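Local coordinates for ParB domain protein nuclease (Sulfolobus solfataricus, PDB 5K5D) that probably takes part in archaeal DNA segregation as a pNOB8-like ParB-N protein and may act as a nuclease, at residues Arg35-Ser46 with Thr64-Phe74. The protein carries 4 engineered substitutions. Numbering follows the deposited sequence.
Sequences REDLEKSLREKS and TRLDIMKKLGF
Arg35 crosses Thr64, runs past Ile68 in the opposite sense and ends in a salt bridge to Asp67, tying the N-terminal end of 35-46 to helix 63-71 in the ParB-like N-terminal domain. A β-hairpin, strands 51-53 and 59-61, links the two; the helix axes approach to 9.8 Å and cross at -48°. With CG anti to the backbone N (chi1 -174°) and the chain extended to NE, Arg35 reaches helix 63-71. From CB the chain runs to Arg35 CG, which lies 4.0 Å from both Thr64 CG2 and Ile68 CD1. Arg35 NE makes a weak bond back to Glu39 OE1 at 3.4 Å, Ile68 CG1 lies over one face of the guanidinium, offset toward its rim, and NH1 brushes Thr64 CG2. At the tip Arg35 NH2 donates to Asp67 OD2 at 2.5 Å, almost straight and in the guanidinium plane, which is turned 67° from the carboxylate. Asp67 OD2 also accepts from Lys71 NZ at 3.1 Å on its syn lone pair, so two cations converge on one atom. Were alanine in this place, Asp67 OD2 would probably lose one of its cationic donors and the flank of Ile68 its cover. Glu39, weakly bridged to Arg43 as well, extends this salt-bridge network along the first helix, while its CG lies against Ile68 CG2. Beside the charges runs an apolar seam. Leu38 CD2 meets Ile68 CD1 at 3.5 Å, and Leu38 CG rests on the aliphatic part of Arg65, whose guanidinium pairs with Asp61. Leu42 CD1 packs 3.6 Å from CG of Met69, a selenomethionine that also touches Leu51 of the sheet. That CG covers the centre of one Phe74 face; the ring's edge points at the backbone of Leu42, with Phe74 CZ 3.4 Å from Leu42 O.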
loop_
_atom_site.group_PDB
_atom_site.type_symbol
_atom_site.label_atom_id
_atom_site.label_comp_id
_atom_site.label_asym_id
_atom_site.label_seq_id
_atom_site.Cartn_x
_atom_site.Cartn_y
_atom_site.Cartn_z
ATOM N N ARG B 35 -6.946 16.254 -5.291
ATOM C CA ARG B 35 -6.220 17.396 -5.845
ATOM C C ARG B 35 -6.948 18.723 -5.646
ATOM O O ARG B 35 -6.382 19.665 -5.094
ATOM C CB ARG B 35 -5.884 17.207 -7.325
ATOM C CG ARG B 35 -5.001 18.331 -7.857
ATOM C CD ARG B 35 -4.671 18.194 -9.332
ATOM N NE ARG B 35 -3.741 19.238 -9.757
ATOM C CZ ARG B 35 -2.425 19.072 -9.866
ATOM N NH1 ARG B 35 -1.877 17.895 -9.594
ATOM N NH2 ARG B 35 -1.658 20.082 -10.255
ATOM N N GLU B 36 -8.191 18.806 -6.104
ATOM C CA GLU B 36 -8.958 20.041 -5.957
ATOM C C GLU B 36 -9.105 20.397 -4.479
ATOM O O GLU B 36 -9.181 21.572 -4.111
ATOM C CB GLU B 36 -10.326 19.920 -6.636
ATOM C CG GLU B 36 -10.242 19.693 -8.139
ATOM C CD GLU B 36 -11.601 19.479 -8.783
ATOM O OE1 GLU B 36 -12.624 19.800 -8.140
ATOM O OE2 GLU B 36 -11.643 18.987 -9.933
ATOM N N ASP B 37 -9.126 19.373 -3.632
ATOM C CA ASP B 37 -9.209 19.574 -2.193
ATOM C C ASP B 37 -8.046 20.425 -1.679
ATOM O O ASP B 37 -8.256 21.542 -1.201
ATOM C CB ASP B 37 -9.263 18.228 -1.460
ATOM C CG ASP B 37 -10.383 17.332 -1.966
ATOM O OD1 ASP B 37 -10.524 17.186 -3.201
ATOM O OD2 ASP B 37 -11.126 16.776 -1.128
ATOM N N LEU B 38 -6.822 19.911 -1.780
ATOM C CA LEU B 38 -5.664 20.684 -1.331
ATOM C C LEU B 38 -5.204 21.694 -2.381
ATOM O O LEU B 38 -4.083 22.201 -2.328
ATOM C CB LEU B 38 -4.504 19.791 -0.864
ATOM C CG LEU B 38 -4.009 18.572 -1.651
ATOM C CD1 LEU B 38 -4.634 17.282 -1.127
ATOM C CD2 LEU B 38 -4.229 18.728 -3.143
ATOM N N GLU B 39 -6.089 21.987 -3.327
ATOM C CA GLU B 39 -5.834 23.002 -4.338
ATOM C C GLU B 39 -6.421 24.330 -3.872
ATOM O O GLU B 39 -5.837 25.391 -4.090
ATOM C CB GLU B 39 -6.460 22.586 -5.670
ATOM C CG GLU B 39 -5.837 23.228 -6.891
ATOM C CD GLU B 39 -6.353 22.622 -8.185
ATOM O OE1 GLU B 39 -5.558 21.966 -8.894
ATOM O OE2 GLU B 39 -7.555 22.798 -8.490
ATOM N N LYS B 40 -7.579 24.262 -3.220
ATOM C CA LYS B 40 -8.218 25.458 -2.685
ATOM C C LYS B 40 -7.618 25.817 -1.335
ATOM O O LYS B 40 -7.532 26.991 -0.980
ATOM C CB LYS B 40 -9.730 25.262 -2.552
ATOM C CG LYS B 40 -10.141 24.349 -1.419
ATOM C CD LYS B 40 -11.166 25.025 -0.523
ATOM C CE LYS B 40 -12.448 25.329 -1.278
ATOM N NZ LYS B 40 -13.497 25.885 -0.379
ATOM N N SER B 41 -7.211 24.796 -0.584
ATOM C CA SER B 41 -6.530 24.999 0.688
ATOM C C SER B 41 -5.348 25.933 0.481
ATOM O O SER B 41 -5.196 26.926 1.191
ATOM C CB SER B 41 -6.035 23.664 1.249
ATOM O OG SER B 41 -7.056 22.681 1.211
ATOM N N LEU B 42 -4.519 25.610 -0.508
ATOM C CA LEU B 42 -3.351 26.418 -0.833
ATOM C C LEU B 42 -3.748 27.731 -1.503
ATOM O O LEU B 42 -3.029 28.727 -1.416
ATOM C CB LEU B 42 -2.389 25.632 -1.732
ATOM C CG LEU B 42 -1.739 24.395 -1.105
ATOM C CD1 LEU B 42 -1.068 23.530 -2.165
ATOM C CD2 LEU B 42 -0.745 24.801 -0.030
ATOM N N ARG B 43 -4.896 27.724 -2.171
ATOM C CA ARG B 43 -5.401 28.908 -2.856
ATOM C C ARG B 43 -5.801 29.982 -1.848
ATOM O O ARG B 43 -5.311 31.112 -1.894
ATOM C CB ARG B 43 -6.610 28.528 -3.713
ATOM C CG ARG B 43 -6.902 29.469 -4.868
ATOM C CD ARG B 43 -8.220 29.100 -5.540
ATOM N NE ARG B 43 -8.367 27.656 -5.707
ATOM C CZ ARG B 43 -7.963 26.978 -6.777
ATOM N NH1 ARG B 43 -7.385 27.610 -7.790
ATOM N NH2 ARG B 43 -8.140 25.665 -6.835
ATOM N N GLU B 44 -6.692 29.611 -0.934
ATOM C CA GLU B 44 -7.230 30.533 0.058
ATOM C C GLU B 44 -6.214 30.927 1.123
ATOM O O GLU B 44 -5.832 32.093 1.232
ATOM C CB GLU B 44 -8.449 29.913 0.748
ATOM C CG GLU B 44 -9.617 29.617 -0.172
ATOM C CD GLU B 44 -10.834 29.119 0.587
ATOM O OE1 GLU B 44 -10.966 27.890 0.768
ATOM O OE2 GLU B 44 -11.656 29.959 1.007
ATOM N N LYS B 45 -5.789 29.948 1.914
ATOM C CA LYS B 45 -4.979 30.213 3.098
ATOM C C LYS B 45 -3.523 29.792 2.945
ATOM O O LYS B 45 -2.813 29.625 3.938
ATOM C CB LYS B 45 -5.598 29.531 4.318
ATOM C CG LYS B 45 -6.350 28.256 3.986
ATOM C CD LYS B 45 -7.092 27.727 5.199
ATOM C CE LYS B 45 -7.977 26.554 4.828
ATOM N NZ LYS B 45 -7.201 25.491 4.135
ATOM N N SER B 46 -3.083 29.634 1.702
ATOM C CA SER B 46 -1.703 29.252 1.430
ATOM C C SER B 46 -1.355 27.933 2.111
ATOM O O SER B 46 -2.222 27.080 2.327
ATOM C CB SER B 46 -0.743 30.347 1.899
ATOM O OG SER B 46 -1.064 31.595 1.310
ATOM N N THR B 64 1.855 16.290 -5.058
ATOM C CA THR B 64 0.740 17.017 -5.641
ATOM C C THR B 64 0.753 18.465 -5.144
ATOM O O THR B 64 0.755 19.401 -5.944
ATOM C CB THR B 64 -0.605 16.329 -5.344
ATOM O OG1 THR B 64 -0.616 15.033 -5.959
ATOM C CG2 THR B 64 -1.763 17.148 -5.889
ATOM N N ARG B 65 0.786 18.638 -3.826
ATOM C CA ARG B 65 0.855 19.964 -3.221
ATOM C C ARG B 65 1.951 20.836 -3.832
ATOM O O ARG B 65 1.722 22.005 -4.133
ATOM C CB ARG B 65 1.052 19.855 -1.710
ATOM C CG ARG B 65 -0.152 19.303 -0.972
ATOM C CD ARG B 65 0.141 19.116 0.506
ATOM N NE ARG B 65 1.016 17.976 0.750
ATOM C CZ ARG B 65 1.432 17.595 1.953
ATOM N NH1 ARG B 65 1.056 18.271 3.032
ATOM N NH2 ARG B 65 2.225 16.539 2.081
ATOM N N LEU B 66 3.141 20.276 -4.008
ATOM C CA LEU B 66 4.233 21.029 -4.613
ATOM C C LEU B 66 3.884 21.434 -6.042
ATOM O O LEU B 66 4.161 22.558 -6.465
ATOM C CB LEU B 66 5.538 20.228 -4.605
ATOM C CG LEU B 66 6.710 20.979 -5.246
ATOM C CD1 LEU B 66 7.037 22.236 -4.456
ATOM C CD2 LEU B 66 7.943 20.103 -5.387
ATOM N N ASP B 67 3.280 20.509 -6.783
ATOM C CA ASP B 67 2.915 20.766 -8.170
ATOM C C ASP B 67 1.894 21.901 -8.276
ATOM O O ASP B 67 2.007 22.784 -9.129
ATOM C CB ASP B 67 2.372 19.497 -8.832
ATOM C CG ASP B 67 2.029 19.708 -10.295
ATOM O OD1 ASP B 67 2.953 19.669 -11.136
ATOM O OD2 ASP B 67 0.837 19.919 -10.604
ATOM N N ILE B 68 0.899 21.867 -7.398
ATOM C CA ILE B 68 -0.108 22.916 -7.338
ATOM C C ILE B 68 0.530 24.275 -7.043
ATOM O O ILE B 68 0.255 25.261 -7.725
ATOM C CB ILE B 68 -1.163 22.595 -6.272
ATOM C CG1 ILE B 68 -1.814 21.243 -6.582
ATOM C CG2 ILE B 68 -2.196 23.706 -6.188
ATOM C CD1 ILE B 68 -2.786 20.764 -5.526
HETATM N N MSE B 69 1.396 24.316 -6.036
HETATM C CA MSE B 69 2.034 25.559 -5.620
HETATM C C MSE B 69 2.930 26.125 -6.711
HETATM O O MSE B 69 3.061 27.342 -6.858
HETATM C CB MSE B 69 2.853 25.337 -4.349
HETATM C CG MSE B 69 2.016 25.061 -3.116
HETATM SE SE MSE B 69 3.123 25.013 -1.517
HETATM C CE MSE B 69 4.113 23.382 -1.903
ATOM N N LYS B 70 3.559 25.229 -7.462
ATOM C CA LYS B 70 4.395 25.620 -8.582
ATOM C C LYS B 70 3.534 26.350 -9.615
ATOM O O LYS B 70 3.936 27.379 -10.161
ATOM C CB LYS B 70 5.040 24.384 -9.209
ATOM C CG LYS B 70 6.495 24.564 -9.600
ATOM C CD LYS B 70 7.416 24.318 -8.417
ATOM C CE LYS B 70 7.596 22.831 -8.150
ATOM N NZ LYS B 70 8.471 22.173 -9.164
ATOM N N LYS B 71 2.341 25.814 -9.866
ATOM C CA LYS B 71 1.417 26.394 -10.838
ATOM C C LYS B 71 0.694 27.637 -10.308
ATOM O O LYS B 71 0.246 28.476 -11.085
ATOM C CB LYS B 71 0.403 25.346 -11.311
ATOM C CG LYS B 71 1.020 24.253 -12.168
ATOM C CD LYS B 71 0.089 23.064 -12.308
ATOM C CE LYS B 71 0.732 21.969 -13.145
ATOM N NZ LYS B 71 -0.192 20.821 -13.361
ATOM N N LEU B 72 0.592 27.754 -8.989
ATOM C CA LEU B 72 -0.073 28.899 -8.382
ATOM C C LEU B 72 0.886 30.061 -8.131
ATOM O O LEU B 72 0.541 31.022 -7.442
ATOM C CB LEU B 72 -0.781 28.496 -7.087
ATOM C CG LEU B 72 -2.226 28.011 -7.236
ATOM C CD1 LEU B 72 -2.329 26.953 -8.321
ATOM C CD2 LEU B 72 -2.766 27.487 -5.911
ATOM N N GLY B 73 2.089 29.968 -8.687
ATOM C CA GLY B 73 3.050 31.051 -8.603
ATOM C C GLY B 73 3.946 31.041 -7.375
ATOM O O GLY B 73 4.928 31.786 -7.316
ATOM N N PHE B 74 3.616 30.206 -6.392
ATOM C CA PHE B 74 4.415 30.124 -5.174
ATOM C C PHE B 74 5.907 30.139 -5.493
ATOM O O PHE B 74 6.359 29.478 -6.427
ATOM C CB PHE B 74 4.046 28.882 -4.363
ATOM C CG PHE B 74 2.693 28.963 -3.715
ATOM C CD1 PHE B 74 1.539 28.906 -4.478
ATOM C CD2 PHE B 74 2.575 29.093 -2.340
ATOM C CE1 PHE B 74 0.294 28.980 -3.883
ATOM C CE2 PHE B 74 1.332 29.167 -1.740
ATOM C CZ PHE B 74 0.191 29.111 -2.512
#